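PDB 1XSZ: guanine nucleotide exchange protein from Legionella pneumophila, which probably acts as a guanine nucleotide exchange factor for ADP-ribosylation factor (Arf) GTPases, with a capping domain lying over its active site. Local coordinates for residues Phe139-Leu144 and Lys192-Asn197; Ser255-Tyr260 and Lys287-Glu292. All coordinates share one frame; numbering follows the deposited sequence. Where two conformers were deposited one is given.

How the contacts relate
The two contacts lie in different parts of the chain's architecture, with centres about 13 Å apart, and follow one another in sequence: contact 1 closes before contact 2 opens. Contact 1 belongs to the all-helical Sec7 region, where helix 131-149 meets the segment following helix 179-191. Contact 2 lies in the C-terminal capping region and joins two short helices, 252-258 and 287-290, that precede and follow strands 260-268 and 274-280 in the chain. They touch directly: I142 CG2 packs 3.4 Å from F257 CE1, and L196 CD1 lies 3.7 Å from L289 CD1. This is consistent with an apolar seam between the cap and helix 131-149 plus the loop after helix 179-191.

Contact 1 of 2, residues Phe139-Leu144 and Lys192-Asn197; sequences FQTIML and KPFELN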
ATOM      1  N   PHE A 139     -11.655  -8.991   3.958  1.00 11.67           N
ATOM      2  CA  PHE A 139     -10.730  -8.567   4.996  1.00 11.75           C
ATOM      3  C   PHE A 139     -10.883  -9.377   6.279  1.00 11.47           C
ATOM      4  O   PHE A 139      -9.910  -9.569   7.004  1.00 12.02           O
ATOM      5  CB  PHE A 139     -10.752  -7.025   5.194  1.00 12.39           C
ATOM      6  CG  PHE A 139     -11.904  -6.481   5.997  1.00 11.85           C
ATOM      7  CD1 PHE A 139     -11.982  -6.694   7.368  1.00 13.00           C
ATOM      8  CD2 PHE A 139     -12.847  -5.646   5.393  1.00 13.70           C
ATOM      9  CE1 PHE A 139     -12.974  -6.076   8.136  1.00 15.15           C
ATOM     10  CE2 PHE A 139     -13.845  -5.024   6.154  1.00 14.26           C
ATOM     11  CZ  PHE A 139     -13.903  -5.241   7.527  1.00 13.83           C
ATOM     12  N   GLN A 140     -12.075  -9.905   6.545  1.00 12.18           N
ATOM     13  CA  GLN A 140     -12.252 -10.747   7.722  1.00 12.50           C
ATOM     14  C   GLN A 140     -11.453 -12.041   7.498  1.00 11.92           C
ATOM     15  O   GLN A 140     -10.811 -12.544   8.416  1.00 13.20           O
ATOM     16  CB  GLN A 140     -13.736 -11.075   7.946  1.00 13.93           C
ATOM     17  CG  GLN A 140     -14.580  -9.919   8.469  1.00 17.61           C
ATOM     18  CD  GLN A 140     -14.263  -9.550   9.906  1.00 16.00           C
ATOM     19  OE1 GLN A 140     -13.890 -10.400  10.709  1.00 20.35           O
ATOM     20  NE2 GLN A 140     -14.437  -8.279  10.241  1.00 19.84           N
ATOM     21  N   THR A 141     -11.476 -12.570   6.274  1.00 12.13           N
ATOM     22  CA  THR A 141     -10.736 -13.792   5.971  1.00 12.84           C
ATOM     23  C   THR A 141      -9.231 -13.549   6.062  1.00 11.56           C
ATOM     24  O   THR A 141      -8.488 -14.408   6.531  1.00 12.36           O
ATOM     25  CB  THR A 141     -11.112 -14.333   4.576  1.00 12.89           C
ATOM     26  OG1 THR A 141     -12.527 -14.565   4.531  1.00 13.62           O
ATOM     27  CG2 THR A 141     -10.393 -15.650   4.299  1.00 14.16           C
ATOM     28  N   ILE A 142      -8.783 -12.376   5.622  1.00 11.80           N
ATOM     29  CA  ILE A 142      -7.367 -12.040   5.722  1.00 11.14           C
ATOM     30  C   ILE A 142      -6.971 -11.968   7.206  1.00 11.93           C
ATOM     31  O   ILE A 142      -5.922 -12.475   7.595  1.00 11.51           O
ATOM     32  CB  ILE A 142      -7.071 -10.715   4.988  1.00 10.50           C
ATOM     33  CG1 ILE A 142      -7.177 -10.957   3.477  1.00 11.94           C
ATOM     34  CG2 ILE A 142      -5.678 -10.191   5.353  1.00 11.32           C
ATOM     35  CD1 ILE A 142      -7.192  -9.697   2.646  1.00 12.44           C
ATOM     36  N   MET A 143      -7.811 -11.360   8.043  1.00 12.22           N
ATOM     37  CA  MET A 143      -7.493 -11.307   9.468  1.00 12.49           C
ATOM     38  C   MET A 143      -7.513 -12.712  10.062  1.00 12.23           C
ATOM     39  O   MET A 143      -6.670 -13.058  10.895  1.00 12.55           O
ATOM     40  CB  MET A 143      -8.498 -10.444  10.246  1.00 12.63           C
ATOM     41  CG  MET A 143      -8.373  -8.948  10.020  1.00 11.73           C
ATOM     42  SD  MET A 143      -9.305  -7.963  11.229  1.00 14.20           S
ATOM     43  CE  MET A 143     -10.975  -8.380  10.796  1.00 14.31           C
ATOM     44  N   LEU A 144      -8.489 -13.516   9.653  1.00 12.08           N
ATOM     45  CA  LEU A 144      -8.609 -14.873  10.168  1.00 11.42           C
ATOM     46  C   LEU A 144      -7.381 -15.715   9.806  1.00 11.33           C
ATOM     47  O   LEU A 144      -6.950 -16.564  10.588  1.00 12.04           O
ATOM     48  CB  LEU A 144      -9.893 -15.522   9.631  1.00 12.40           C
ATOM     49  CG  LEU A 144     -10.233 -16.913  10.160  1.00 12.12           C
ATOM     50  CD1 LEU A 144     -10.354 -16.879  11.681  1.00 15.26           C
ATOM     51  CD2 LEU A 144     -11.546 -17.370   9.541  1.00 13.33           C
ATOM     52  N   LYS A 192      -5.699 -24.365   4.696  1.00 14.76           N
ATOM     53  CA  LYS A 192      -4.708 -23.909   3.731  1.00 16.01           C
ATOM     54  C   LYS A 192      -4.493 -22.402   3.838  1.00 14.75           C
ATOM     55  O   LYS A 192      -5.302 -21.617   3.354  1.00 15.15           O
ATOM     56  CB  LYS A 192      -5.180 -24.277   2.322  1.00 18.40           C
ATOM     57  CG  LYS A 192      -4.179 -23.987   1.215  1.00 22.79           C
ATOM     58  CD  LYS A 192      -4.740 -24.420  -0.134  1.00 27.96           C
ATOM     59  CE  LYS A 192      -3.757 -24.150  -1.256  1.00 30.15           C
ATOM     60  NZ  LYS A 192      -4.279 -24.629  -2.568  1.00 32.70           N
ATOM     61  N   PRO A 193      -3.391 -21.987   4.473  0.50 12.90           N
ATOM     62  CA  PRO A 193      -3.111 -20.559   4.618  0.50 13.14           C
ATOM     63  C   PRO A 193      -2.943 -19.859   3.276  0.50 12.65           C
ATOM     64  O   PRO A 193      -2.722 -20.500   2.243  0.50 14.28           O
ATOM     65  CB  PRO A 193      -1.806 -20.536   5.414  0.50 14.06           C
ATOM     66  CG  PRO A 193      -1.841 -21.825   6.186  0.50 14.58           C
ATOM     67  CD  PRO A 193      -2.372 -22.796   5.167  0.50 14.43           C
ATOM     68  N   PHE A 194      -3.072 -18.540   3.291  1.00 13.49           N
ATOM     69  CA  PHE A 194      -2.859 -17.745   2.090  1.00 12.73           C
ATOM     70  C   PHE A 194      -1.362 -17.686   1.808  1.00 13.52           C
ATOM     71  O   PHE A 194      -0.548 -17.833   2.718  1.00 15.56           O
ATOM     72  CB  PHE A 194      -3.323 -16.296   2.281  1.00 13.11           C
ATOM     73  CG  PHE A 194      -4.811 -16.103   2.216  1.00 12.36           C
ATOM     74  CD1 PHE A 194      -5.576 -16.735   1.239  1.00 14.57           C
ATOM     75  CD2 PHE A 194      -5.443 -15.234   3.098  1.00 13.25           C
ATOM     76  CE1 PHE A 194      -6.946 -16.501   1.144  1.00 13.59           C
ATOM     77  CE2 PHE A 194      -6.810 -14.993   3.010  1.00 13.75           C
ATOM     78  CZ  PHE A 194      -7.565 -15.629   2.029  1.00 14.53           C
ATOM     79  N   GLU A 195      -1.012 -17.484   0.544  1.00 14.16           N
ATOM     80  CA  GLU A 195       0.386 -17.313   0.168  1.00 15.08           C
ATOM     81  C   GLU A 195       0.510 -15.797   0.035  1.00 15.30           C
ATOM     82  O   GLU A 195      -0.103 -15.190  -0.843  1.00 15.81           O
ATOM     83  CB  GLU A 195       0.702 -17.979  -1.172  1.00 17.57           C
ATOM     84  CG  GLU A 195       2.155 -17.773  -1.595  1.00 22.50           C
ATOM     85  CD  GLU A 195       2.490 -18.399  -2.935  1.00 26.78           C
ATOM     86  OE1 GLU A 195       2.211 -19.600  -3.116  1.00 29.17           O
ATOM     87  OE2 GLU A 195       3.042 -17.688  -3.803  1.00 29.61           O
ATOM     88  N   LEU A 196       1.286 -15.185   0.921  1.00 15.04           N
ATOM     89  CA  LEU A 196       1.448 -13.735   0.914  1.00 14.24           C
ATOM     90  C   LEU A 196       2.903 -13.348   0.723  1.00 14.69           C
ATOM     91  O   LEU A 196       3.754 -13.659   1.559  1.00 18.29           O
ATOM     92  CB  LEU A 196       0.928 -13.151   2.229  1.00 15.08           C
ATOM     93  CG  LEU A 196      -0.518 -13.497   2.589  1.00 14.47           C
ATOM     94  CD1 LEU A 196      -0.814 -13.015   4.007  1.00 15.60           C
ATOM     95  CD2 LEU A 196      -1.470 -12.868   1.583  1.00 17.45           C
ATOM     96  N   ASN A 197       3.181 -12.672  -0.383  1.00 13.62           N
ATOM     97  CA  ASN A 197       4.536 -12.239  -0.698  1.00 14.96           C
ATOM     98  C   ASN A 197       4.555 -10.716  -0.768  1.00 14.73           C
ATOM     99  O   ASN A 197       4.090 -10.126  -1.740  1.00 17.07           O
ATOM    100  CB  ASN A 197       4.964 -12.843  -2.041  1.00 17.99           C
ATOM    101  CG  ASN A 197       4.869 -14.363  -2.056  1.00 22.71           C
ATOM    102  OD1 ASN A 197       4.298 -14.954  -2.976  1.00 27.29           O
ATOM    103  ND2 ASN A 197       5.430 -15.001  -1.040  1.00 24.66           N
TER
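F194 drives its ring toward helix 131-149 and meets T141 and I142, a helix-to-loop packing contact within the all-helical Sec7 fold. The segment K192-N197 has just left helix 179-191, K192 being the first residue with non-helical backbone angles, and it runs past helix 131-149 in extended form. The nearest pair of CA atoms, I142 and F194, is 8.1 Å apart, and the phenyl group bridges this gap. The CA-CB bond of F194 already points to the helix, and chi1 of -77° sets CG anti to the carbonyl carbon, beside the backbone N.

The ring meets two consecutive helical residues in different ways. I142 lies at the ring edge, near its plane, through backbone CA, 4.0 Å from F194 CE2. Its side chain adds a looser apolar contact through CG1. T141 approaches obliquely, its methyl rather than its hydroxyl turned to the ring. T141 OG1, beside the backbone N, is hydrogen-bonded to L137 O, one turn earlier in the helix; the buried hydroxyl is thus satisfied within its own helix.

All three touching residues are buried, although the two segments cover just 128 Å² between them. Other helices complete the surroundings: F194 also touches L93 and R94 of helix 89-98 and I189 of helix 179-191, while T141 rests on L185. The contact thereby ties the chain leaving helix 179-191 to two earlier helices. Its closest approach is T141 CG2 to F194 CZ, at 3.6 Å.

Contact 2 of 2, residues Ser255-Tyr260 and Lys287-Glu292; sequences SFFTGY and KWLFGE
The edge of the F290 ring is directed at a backbone carbonyl as well as at an aromatic face: F257 O lies near the plane of F290, 3.2 Å from its CE1, and the same ring makes a T-shaped stack with F257. The stack is defined by centroids 5.8 Å apart and planes at 82°, with F290 supplying the edge and F257 the face. An aryl C-H edge near a carbonyl oxygen is electrostatically favourable, so the close approach is probably a weak polar contact rather than simple apolar touching.

T258 lies over the rim of one face of F290. Its CB stands 4.1 Å above that ring plane, and its methyl CG2 comes to 3.7 Å from F290 CE1. The torsion of T258 (chi1 71°) lodges OG1 between the backbone N and the carbonyl carbon and leaves CG2 for the ring. OG1 accepts from Y260 N at 3.2 Å, with an N-H...O angle of 140°, forming an ST turn; it is also hydrogen-bonded to L254 O. The turn spans the C-terminal end of the helix, from T258 to Y260, with G259 at positive phi between them.

L289 adds the second apolar contact with F257, placing CD1 3.5 Å from F257 CE1 in an oblique approach to that ring. F257 consequently meets both neighbouring residues L289 and F290.

Around the contact, F198 meets F290. Helix 252-258 leads through G259 into strand 260-268, whereas helix 287-290 comes between strands 274-280 and 295-300 in the sequence. G259 shares backbone hydrogen bonding with T281, just past strand 274-280, so the pair sits at the end of the cap's sheet; Sec7 helices lie against it, with T258 touching A106 and I109 of helix 106-123 and W288 touching T146 and H149 of helix 131-149.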
ATOM      1  N   SER A 255      -5.131  -1.921  11.056  0.50 12.41           N
ATOM      2  CA  SER A 255      -4.303  -1.790  12.249  0.50 13.31           C
ATOM      3  C   SER A 255      -3.937  -3.199  12.733  0.50 13.74           C
ATOM      4  O   SER A 255      -2.798  -3.467  13.111  0.50 13.00           O
ATOM      5  CB  SER A 255      -5.071  -1.037  13.341  0.50 15.00           C
ATOM      6  OG  SER A 255      -4.337  -0.991  14.550  0.50 20.06           O
ATOM      7  N   PHE A 256      -4.917  -4.097  12.704  1.00 13.62           N
ATOM      8  CA  PHE A 256      -4.734  -5.485  13.115  1.00 13.49           C
ATOM      9  C   PHE A 256      -3.741  -6.189  12.183  1.00 13.84           C
ATOM     10  O   PHE A 256      -2.767  -6.797  12.620  1.00 16.47           O
ATOM     11  CB  PHE A 256      -6.113  -6.175  13.062  1.00 13.61           C
ATOM     12  CG  PHE A 256      -6.103  -7.664  13.319  1.00 13.35           C
ATOM     13  CD1 PHE A 256      -5.633  -8.563  12.360  1.00 13.40           C
ATOM     14  CD2 PHE A 256      -6.657  -8.172  14.492  1.00 14.14           C
ATOM     15  CE1 PHE A 256      -5.724  -9.942  12.566  1.00 13.37           C
ATOM     16  CE2 PHE A 256      -6.753  -9.544  14.708  1.00 13.87           C
ATOM     17  CZ  PHE A 256      -6.286 -10.436  13.739  1.00 13.83           C
ATOM     18  N   PHE A 257      -3.986  -6.067  10.887  1.00 12.84           N
ATOM     19  CA  PHE A 257      -3.176  -6.744   9.887  1.00 12.31           C
ATOM     20  C   PHE A 257      -1.748  -6.235   9.699  1.00 11.99           C
ATOM     21  O   PHE A 257      -0.816  -7.040   9.556  1.00 12.38           O
ATOM     22  CB  PHE A 257      -3.937  -6.700   8.553  1.00 12.12           C
ATOM     23  CG  PHE A 257      -3.321  -7.522   7.448  1.00 11.06           C
ATOM     24  CD1 PHE A 257      -3.072  -8.884   7.617  1.00 12.80           C
ATOM     25  CD2 PHE A 257      -3.041  -6.936   6.217  1.00 12.33           C
ATOM     26  CE1 PHE A 257      -2.550  -9.653   6.571  1.00 13.41           C
ATOM     27  CE2 PHE A 257      -2.521  -7.696   5.168  1.00 11.19           C
ATOM     28  CZ  PHE A 257      -2.277  -9.055   5.349  1.00 12.83           C
ATOM     29  N   THR A 258      -1.577  -4.914   9.729  1.00 11.77           N
ATOM     30  CA  THR A 258      -0.273  -4.302   9.460  1.00 12.29           C
ATOM     31  C   THR A 258       0.338  -3.421  10.545  1.00 13.55           C
ATOM     32  O   THR A 258       1.501  -3.027  10.425  1.00 13.65           O
ATOM     33  CB  THR A 258      -0.349  -3.398   8.216  1.00 12.47           C
ATOM     34  OG1 THR A 258      -1.104  -2.221   8.536  1.00 13.44           O
ATOM     35  CG2 THR A 258      -1.023  -4.116   7.044  1.00 13.65           C
ATOM     36  N   GLY A 259      -0.437  -3.080  11.570  1.00 12.75           N
ATOM     37  CA  GLY A 259       0.064  -2.207  12.624  1.00 13.17           C
ATOM     38  C   GLY A 259      -0.124  -0.741  12.262  1.00 12.38           C
ATOM     39  O   GLY A 259       0.334   0.161  12.962  1.00 13.48           O
ATOM     40  N   TYR A 260      -0.825  -0.500  11.163  1.00 12.10           N
ATOM     41  CA  TYR A 260      -1.088   0.838  10.655  1.00 11.62           C
ATOM     42  C   TYR A 260      -1.758   1.727  11.700  1.00 13.48           C
ATOM     43  O   TYR A 260      -2.730   1.315  12.350  1.00 14.76           O
ATOM     44  CB  TYR A 260      -1.980   0.712   9.415  1.00 12.25           C
ATOM     45  CG  TYR A 260      -2.305   1.986   8.669  1.00 11.96           C
ATOM     46  CD1 TYR A 260      -1.304   2.875   8.260  1.00 11.59           C
ATOM     47  CD2 TYR A 260      -3.621   2.258   8.287  1.00 13.32           C
ATOM     48  CE1 TYR A 260      -1.617   3.997   7.483  1.00 12.83           C
ATOM     49  CE2 TYR A 260      -3.938   3.362   7.518  1.00 14.08           C
ATOM     50  CZ  TYR A 260      -2.942   4.230   7.116  1.00 12.20           C
ATOM     51  OH  TYR A 260      -3.276   5.322   6.354  1.00 15.15           O
ATOM     52  N   LYS A 287       3.062  -8.456  13.554  0.50 12.85           N
ATOM     53  CA  LYS A 287       4.441  -8.935  13.622  0.50 14.21           C
ATOM     54  C   LYS A 287       4.686 -10.194  12.807  0.50 14.44           C
ATOM     55  O   LYS A 287       5.799 -10.434  12.346  0.50 15.13           O
ATOM     56  CB  LYS A 287       4.838  -9.217  15.072  0.50 15.68           C
ATOM     57  CG  LYS A 287       4.961  -7.987  15.954  0.50 18.33           C
ATOM     58  CD  LYS A 287       5.476  -8.372  17.333  0.50 21.19           C
ATOM     59  CE  LYS A 287       5.612  -7.160  18.242  0.50 22.69           C
ATOM     60  NZ  LYS A 287       4.295  -6.533  18.542  0.50 24.99           N
ATOM     61  N   TRP A 288       3.639 -10.993  12.633  1.00 14.84           N
ATOM     62  CA  TRP A 288       3.742 -12.247  11.899  1.00 15.67           C
ATOM     63  C   TRP A 288       4.151 -12.017  10.446  1.00 16.16           C
ATOM     64  O   TRP A 288       4.866 -12.833   9.848  1.00 18.15           O
ATOM     65  CB  TRP A 288       2.393 -12.974  11.961  1.00 16.73           C
ATOM     66  CG  TRP A 288       2.410 -14.356  11.397  1.00 17.32           C
ATOM     67  CD1 TRP A 288       3.243 -15.379  11.751  1.00 17.41           C
ATOM     68  CD2 TRP A 288       1.529 -14.883  10.400  1.00 15.54           C
ATOM     69  NE1 TRP A 288       2.934 -16.511  11.036  1.00 17.83           N
ATOM     70  CE2 TRP A 288       1.886 -16.234  10.198  1.00 16.11           C
ATOM     71  CE3 TRP A 288       0.470 -14.343   9.658  1.00 15.20           C
ATOM     72  CZ2 TRP A 288       1.221 -17.055   9.281  1.00 16.33           C
ATOM     73  CZ3 TRP A 288      -0.191 -15.158   8.748  1.00 16.04           C
ATOM     74  CH2 TRP A 288       0.190 -16.501   8.568  1.00 16.34           C
ATOM     75  N   LEU A 289       3.723 -10.892   9.888  1.00 15.52           N
ATOM     76  CA  LEU A 289       4.017 -10.573   8.499  1.00 15.44           C
ATOM     77  C   LEU A 289       4.859  -9.327   8.282  1.00 16.02           C
ATOM     78  O   LEU A 289       5.518  -9.199   7.250  1.00 19.14           O
ATOM     79  CB  LEU A 289       2.708 -10.414   7.717  1.00 16.23           C
ATOM     80  CG  LEU A 289       1.822 -11.657   7.626  1.00 17.01           C
ATOM     81  CD1 LEU A 289       0.457 -11.289   7.061  1.00 17.77           C
ATOM     82  CD2 LEU A 289       2.502 -12.701   6.758  1.00 19.38           C
ATOM     83  N   PHE A 290       4.850  -8.411   9.245  1.00 15.73           N
ATOM     84  CA  PHE A 290       5.581  -7.167   9.076  1.00 17.16           C
ATOM     85  C   PHE A 290       6.696  -6.883  10.078  1.00 17.66           C
ATOM     86  O   PHE A 290       7.208  -5.767  10.140  1.00 19.67           O
ATOM     87  CB  PHE A 290       4.585  -6.002   9.024  1.00 17.19           C
ATOM     88  CG  PHE A 290       3.550  -6.150   7.940  1.00 15.67           C
ATOM     89  CD1 PHE A 290       2.329  -6.768   8.199  1.00 16.10           C
ATOM     90  CD2 PHE A 290       3.821  -5.726   6.640  1.00 18.84           C
ATOM     91  CE1 PHE A 290       1.392  -6.966   7.177  1.00 16.96           C
ATOM     92  CE2 PHE A 290       2.894  -5.920   5.614  1.00 19.61           C
ATOM     93  CZ  PHE A 290       1.680  -6.540   5.884  1.00 18.80           C
ATOM     94  N   GLY A 291       7.077  -7.890  10.855  1.00 17.59           N
ATOM     95  CA  GLY A 291       8.164  -7.710  11.804  1.00 17.85           C
ATOM     96  C   GLY A 291       7.812  -7.077  13.135  1.00 18.83           C
ATOM     97  O   GLY A 291       6.669  -6.695  13.384  1.00 18.62           O
ATOM     98  N   GLU A 292       8.825  -6.934  13.985  1.00 19.14           N
ATOM     99  CA  GLU A 292       8.644  -6.388  15.325  1.00 20.06           C
ATOM    100  C   GLU A 292       9.051  -4.929  15.502  1.00 17.10           C
ATOM    101  O   GLU A 292       9.161  -4.454  16.629  1.00 18.07           O
ATOM    102  CB  GLU A 292       9.431  -7.242  16.324  1.00 24.88           C
ATOM    103  CG  GLU A 292       9.106  -8.727  16.270  1.00 30.39           C
ATOM    104  CD  GLU A 292       9.960  -9.545  17.220  1.00 34.67           C
ATOM    105  OE1 GLU A 292      11.204  -9.505  17.091  1.00 37.42           O
ATOM    106  OE2 GLU A 292       9.388 -10.229  18.094  1.00 37.22           O
TER